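Local coordinates for heat shock protein-related protein (Deinococcus radiodurans, PDB 4FEI) that probably acts as a small heat shock protein chaperone, binding unfolding proteins under stress and limiting their aggregation, at residues T16-L21 / A68-V73; L20-P25 / L41-E46. All coordinates share one frame; numbering follows the deposited sequence.

Contact 1. Residues T16-L21 / A68-V73; sequences THLDLL and AFPEPV
Leu18 reaches from strand 17-23 into the curve of the segment 68-73 and meets Val73 and Pro70 there, at one end of the beta sandwich of the alpha-crystallin domain. One methyl does nearly all the touching. CD2 of Leu18 lies 3.6 Å from CG1 of Val73, 3.8 Å from the ring carbon CD of Pro70 and 4.0 Å from CB of Glu71. The leucine extends because its CG stands anti to the backbone N (chi1 -172°), which carries the branch away from its own strand and toward the connection that follows strand 62-68. Leu18 and Val73 cross at about a right angle, and CG1 of the valine also comes within 4.2 Å of the leucine CB. Between side chains the contact is apolar, no hydrogen bond joins the segments, and the Glu71 chain turns its carboxylate away after lending CB to the packing. Trp11 of strand 9-14 touches both Leu18 and Pro70, while Leu54 of the second subunit packs on Leu18 and Glu71, so the second subunit also covers part of this leucine. Within the segment 68-73, Val73 also packs on Phe69. The Phe69 ring, set edge-to-face against Phe91, receives the other methyl of Val73 on one face, with CG2 3.9 Å above the plane and over the ring centre. Val73 thus serves two neighbours, CG2 going to the ring and CG1 to the leucine. The carbonyl of Glu71 is a close polar neighbour of the same leucine methyl, its O lying 3.5 Å from Leu18 CD2.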
loop_
_atom_site.group_PDB
_atom_site.type_symbol
_atom_site.label_atom_id
_atom_site.label_comp_id
_atom_site.label_asym_id
_atom_site.label_seq_id
_atom_site.Cartn_x
_atom_site.Cartn_y
_atom_site.Cartn_z
ATOM N N THR A 16 -7.453 -20.562 14.836
ATOM C CA THR A 16 -8.555 -20.182 15.699
ATOM C C THR A 16 -9.191 -18.894 15.185
ATOM O O THR A 16 -10.367 -18.612 15.472
ATOM C CB THR A 16 -8.118 -20.016 17.228
ATOM O OG1 THR A 16 -7.263 -18.865 17.381
ATOM C CG2 THR A 16 -7.384 -21.278 17.764
ATOM N N HIS A 17 -8.409 -18.120 14.440
ATOM C CA HIS A 17 -8.844 -16.832 13.926
ATOM C C HIS A 17 -8.853 -16.754 12.405
ATOM O O HIS A 17 -8.177 -17.514 11.719
ATOM C CB HIS A 17 -7.996 -15.695 14.499
ATOM C CG HIS A 17 -8.254 -15.430 15.944
ATOM N ND1 HIS A 17 -7.630 -16.135 16.955
ATOM C CD2 HIS A 17 -9.076 -14.542 16.553
ATOM C CE1 HIS A 17 -8.069 -15.696 18.127
ATOM N NE2 HIS A 17 -8.940 -14.725 17.910
ATOM N N LEU A 18 -9.607 -15.784 11.899
ATOM C CA LEU A 18 -9.665 -15.452 10.481
ATOM C C LEU A 18 -9.133 -14.013 10.345
ATOM O O LEU A 18 -9.665 -13.091 10.984
ATOM C CB LEU A 18 -11.119 -15.534 10.026
ATOM C CG LEU A 18 -11.457 -15.416 8.549
ATOM C CD1 LEU A 18 -10.767 -16.532 7.713
ATOM C CD2 LEU A 18 -12.968 -15.472 8.375
ATOM N N ASP A 19 -8.080 -13.824 9.542
ATOM C CA ASP A 19 -7.479 -12.505 9.341
ATOM C C ASP A 19 -7.816 -11.908 7.994
ATOM O O ASP A 19 -7.681 -12.572 6.948
ATOM C CB ASP A 19 -5.946 -12.572 9.396
ATOM C CG ASP A 19 -5.420 -13.060 10.728
ATOM O OD1 ASP A 19 -6.142 -12.900 11.753
ATOM O OD2 ASP A 19 -4.291 -13.605 10.743
ATOM N N LEU A 20 -8.191 -10.642 8.002
ATOM C CA LEU A 20 -8.332 -9.870 6.778
ATOM C C LEU A 20 -7.150 -8.926 6.718
ATOM O O LEU A 20 -6.926 -8.164 7.644
ATOM C CB LEU A 20 -9.637 -9.074 6.804
ATOM C CG LEU A 20 -10.130 -8.141 5.696
ATOM C CD1 LEU A 20 -9.606 -6.742 5.917
ATOM C CD2 LEU A 20 -9.794 -8.625 4.284
ATOM N N LEU A 21 -6.363 -9.005 5.658
ATOM C CA LEU A 21 -5.286 -8.049 5.429
ATOM C C LEU A 21 -5.669 -7.158 4.256
ATOM O O LEU A 21 -6.029 -7.636 3.166
ATOM C CB LEU A 21 -3.959 -8.754 5.126
ATOM C CG LEU A 21 -3.341 -9.590 6.249
ATOM C CD1 LEU A 21 -3.696 -11.037 6.101
ATOM C CD2 LEU A 21 -1.809 -9.463 6.138
ATOM N N ALA A 68 -17.230 -10.587 2.064
ATOM C CA ALA A 68 -17.945 -11.702 2.720
ATOM C C ALA A 68 -16.934 -12.538 3.444
ATOM O O ALA A 68 -15.847 -12.800 2.884
ATOM C CB ALA A 68 -18.659 -12.563 1.672
ATOM N N PHE A 69 -17.248 -12.947 4.675
ATOM C CA PHE A 69 -16.361 -13.873 5.420
ATOM C C PHE A 69 -16.272 -15.229 4.706
ATOM O O PHE A 69 -17.289 -15.826 4.402
ATOM C CB PHE A 69 -16.852 -14.107 6.844
ATOM C CG PHE A 69 -16.850 -12.880 7.705
ATOM C CD1 PHE A 69 -18.059 -12.291 8.125
ATOM C CD2 PHE A 69 -15.652 -12.325 8.124
ATOM C CE1 PHE A 69 -18.054 -11.148 8.922
ATOM C CE2 PHE A 69 -15.628 -11.175 8.940
ATOM C CZ PHE A 69 -16.834 -10.590 9.342
ATOM N N PRO A 70 -15.050 -15.710 4.444
ATOM C CA PRO A 70 -14.855 -17.030 3.790
ATOM C C PRO A 70 -15.260 -18.148 4.725
ATOM O O PRO A 70 -15.513 -19.267 4.274
ATOM C CB PRO A 70 -13.314 -17.105 3.557
ATOM C CG PRO A 70 -12.828 -15.677 3.712
ATOM C CD PRO A 70 -13.770 -15.014 4.691
ATOM N N GLU A 71 -15.289 -17.828 6.024
ATOM C CA GLU A 71 -15.591 -18.773 7.102
ATOM C C GLU A 71 -16.456 -18.030 8.117
ATOM O O GLU A 71 -16.172 -16.875 8.414
ATOM C CB GLU A 71 -14.279 -19.165 7.768
ATOM C CG GLU A 71 -14.121 -20.616 8.051
ATOM C CD GLU A 71 -13.739 -21.389 6.798
ATOM O OE1 GLU A 71 -14.685 -21.771 6.035
ATOM O OE2 GLU A 71 -12.500 -21.632 6.603
ATOM N N PRO A 72 -17.499 -18.688 8.672
ATOM C CA PRO A 72 -18.299 -18.045 9.730
ATOM C C PRO A 72 -17.461 -17.668 10.969
ATOM O O PRO A 72 -16.618 -18.438 11.408
ATOM C CB PRO A 72 -19.378 -19.087 10.051
ATOM C CG PRO A 72 -18.811 -20.405 9.497
ATOM C CD PRO A 72 -18.028 -20.018 8.302
ATOM N N VAL A 73 -17.695 -16.472 11.506
ATOM C CA VAL A 73 -16.966 -15.986 12.682
ATOM C C VAL A 73 -17.904 -15.696 13.849
ATOM O O VAL A 73 -19.098 -15.473 13.645
ATOM C CB VAL A 73 -16.115 -14.711 12.373
ATOM C CG1 VAL A 73 -15.075 -14.992 11.270
ATOM C CG2 VAL A 73 -17.007 -13.524 11.983
#

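Contact 2. Residues L20-P25 / L41-E46; sequences LLLDVP and LTVSGE
No ring or other flat group stands between these strands, where Leu20 meets Leu41 and Leu22 meets Val43 through branched aliphatic carbons alone; the aromatic rings lie round the pairs, Trp11 touching Leu20, Phe91 touching Leu41 and Phe63 touching Val43. The closer pair is Leu22 with Val43. They reach toward each other tip to tip, CD2 of the leucine ending 3.6 Å from CG1 of the valine and 4.1 Å from its CB. The valine's first torsion (chi1 -169°) sets CG1 anti to the backbone N, while CG2 of Val43 lies beside that N and turns along its own strand, where it sits 3.7 Å from CD1 of Leu41. In the other pair the two side chains meet at a slant, with CD1 of Leu41 4.1 Å from the branch carbon CG of Leu20 and 4.3 Å from its CD1 methyl. Leu20 also lays that methyl 3.9 Å from CB of Leu22, so the four residues form one continuous apolar patch. Both leucines of strand 17-23 have CG anti to the backbone N, which sends their branches inward to bridge the gap between backbones. That gap is wide: the CA atoms of Leu22 and Val43 are 9.2 Å apart, and no hydrogen bond crosses it. Further side chains close in round the patch, Val89 and Leu67 against Leu20 and Leu34 against both Leu41 and Val43. All four contact residues are buried. Strand 17-23 belongs to one antiparallel sheet and strand 40-47 to the other, and such face-to-face packing of alternate residues is the hydrophobic core of a beta sandwich, the immunoglobulin-like fold of the alpha-crystallin domain.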
loop_
_atom_site.group_PDB
_atom_site.type_symbol
_atom_site.label_atom_id
_atom_site.label_comp_id
_atom_site.label_asym_id
_atom_site.label_seq_id
_atom_site.Cartn_x
_atom_site.Cartn_y
_atom_site.Cartn_z
ATOM N N LEU A 20 -8.191 -10.642 8.002
ATOM C CA LEU A 20 -8.332 -9.870 6.778
ATOM C C LEU A 20 -7.150 -8.926 6.718
ATOM O O LEU A 20 -6.926 -8.164 7.644
ATOM C CB LEU A 20 -9.637 -9.074 6.804
ATOM C CG LEU A 20 -10.130 -8.141 5.696
ATOM C CD1 LEU A 20 -9.606 -6.742 5.917
ATOM C CD2 LEU A 20 -9.794 -8.625 4.284
ATOM N N LEU A 21 -6.363 -9.005 5.658
ATOM C CA LEU A 21 -5.286 -8.049 5.429
ATOM C C LEU A 21 -5.669 -7.158 4.256
ATOM O O LEU A 21 -6.029 -7.636 3.166
ATOM C CB LEU A 21 -3.959 -8.754 5.126
ATOM C CG LEU A 21 -3.341 -9.590 6.249
ATOM C CD1 LEU A 21 -3.696 -11.037 6.101
ATOM C CD2 LEU A 21 -1.809 -9.463 6.138
ATOM N N LEU A 22 -5.589 -5.855 4.475
ATOM C CA LEU A 22 -6.055 -4.879 3.475
ATOM C C LEU A 22 -4.944 -3.856 3.200
ATOM O O LEU A 22 -4.490 -3.198 4.117
ATOM C CB LEU A 22 -7.342 -4.196 3.976
ATOM C CG LEU A 22 -8.146 -3.414 2.948
ATOM C CD1 LEU A 22 -8.896 -4.368 1.999
ATOM C CD2 LEU A 22 -9.136 -2.430 3.660
ATOM N N ASP A 23 -4.499 -3.764 1.955
ATOM C CA ASP A 23 -3.401 -2.855 1.599
ATOM C C ASP A 23 -3.942 -1.418 1.534
ATOM O O ASP A 23 -4.613 -1.035 0.548
ATOM C CB ASP A 23 -2.779 -3.211 0.239
ATOM C CG ASP A 23 -1.885 -4.410 0.305
ATOM O OD1 ASP A 23 -1.652 -5.037 -0.769
ATOM O OD2 ASP A 23 -1.384 -4.732 1.394
ATOM N N VAL A 24 -3.637 -0.642 2.590
ATOM C CA VAL A 24 -4.093 0.742 2.664
ATOM C C VAL A 24 -2.911 1.746 2.912
ATOM O O VAL A 24 -2.869 2.422 3.940
ATOM C CB VAL A 24 -5.255 0.901 3.731
ATOM C CG1 VAL A 24 -6.591 0.259 3.234
ATOM C CG2 VAL A 24 -4.855 0.314 5.076
ATOM N N PRO A 25 -1.932 1.811 1.994
ATOM C CA PRO A 25 -0.825 2.746 2.253
ATOM C C PRO A 25 -1.268 4.207 2.156
ATOM O O PRO A 25 -2.071 4.528 1.288
ATOM C CB PRO A 25 0.201 2.410 1.141
ATOM C CG PRO A 25 -0.598 1.892 0.052
ATOM C CD PRO A 25 -1.769 1.136 0.694
ATOM N N LEU A 41 -18.101 -8.078 6.060
ATOM C CA LEU A 41 -17.334 -7.037 6.675
ATOM C C LEU A 41 -17.309 -5.849 5.713
ATOM O O LEU A 41 -17.021 -5.991 4.484
ATOM C CB LEU A 41 -15.928 -7.535 6.930
ATOM C CG LEU A 41 -14.981 -6.936 7.957
ATOM C CD1 LEU A 41 -13.670 -6.745 7.315
ATOM C CD2 LEU A 41 -15.464 -5.645 8.582
ATOM N N THR A 42 -17.644 -4.676 6.258
ATOM C CA THR A 42 -17.578 -3.453 5.467
ATOM C C THR A 42 -16.433 -2.612 5.952
ATOM O O THR A 42 -16.334 -2.344 7.140
ATOM C CB THR A 42 -18.898 -2.678 5.421
ATOM O OG1 THR A 42 -19.947 -3.567 4.982
ATOM C CG2 THR A 42 -18.764 -1.475 4.462
ATOM N N VAL A 43 -15.537 -2.266 5.026
ATOM C CA VAL A 43 -14.378 -1.436 5.347
ATOM C C VAL A 43 -14.447 -0.167 4.496
ATOM O O VAL A 43 -14.671 -0.241 3.268
ATOM C CB VAL A 43 -12.999 -2.147 5.035
ATOM C CG1 VAL A 43 -11.887 -1.348 5.643
ATOM C CG2 VAL A 43 -12.946 -3.512 5.592
ATOM N N SER A 44 -14.227 0.980 5.131
ATOM C CA SER A 44 -14.193 2.250 4.445
ATOM C C SER A 44 -13.090 3.110 5.011
ATOM O O SER A 44 -12.650 2.900 6.120
ATOM C CB SER A 44 -15.564 2.953 4.534
ATOM O OG SER A 44 -15.906 3.212 5.891
ATOM N N GLY A 45 -12.618 4.065 4.213
ATOM C CA GLY A 45 -11.611 5.026 4.633
ATOM C C GLY A 45 -11.255 5.945 3.491
ATOM O O GLY A 45 -11.938 5.950 2.465
ATOM N N GLU A 46 -10.147 6.695 3.640
ATOM C CA GLU A 46 -9.792 7.706 2.675
ATOM C C GLU A 46 -8.292 7.974 2.684
ATOM O O GLU A 46 -7.639 7.869 3.723
ATOM C CB GLU A 46 -10.545 8.988 3.027
ATOM C CG GLU A 46 -10.322 10.158 2.086
ATOM C CD GLU A 46 -11.047 11.417 2.507
ATOM O OE1 GLU A 46 -11.006 12.434 1.755
ATOM O OE2 GLU A 46 -11.652 11.413 3.579
#

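Contacts 1 and 2 are two stations along strand 17-23, with centres about 14 Å apart. The strand turns Leu18, Leu20 and Leu22 to the same side in succession: the first is used in contact 1, the other two in contact 2. The partner segments touch as well, CZ of Phe69 lying 4.0 Å from CB of Leu41, so the packing passes from the connection at residues 68-73 into the centre of the sandwich. The centre of contact 2 lies about 3 Å from the centre of the chain, that of contact 1 about 11 Å. Both adjoin the dimer interface, where Asp23 forms salt bridges with Arg47 and Arg58 of the second subunit.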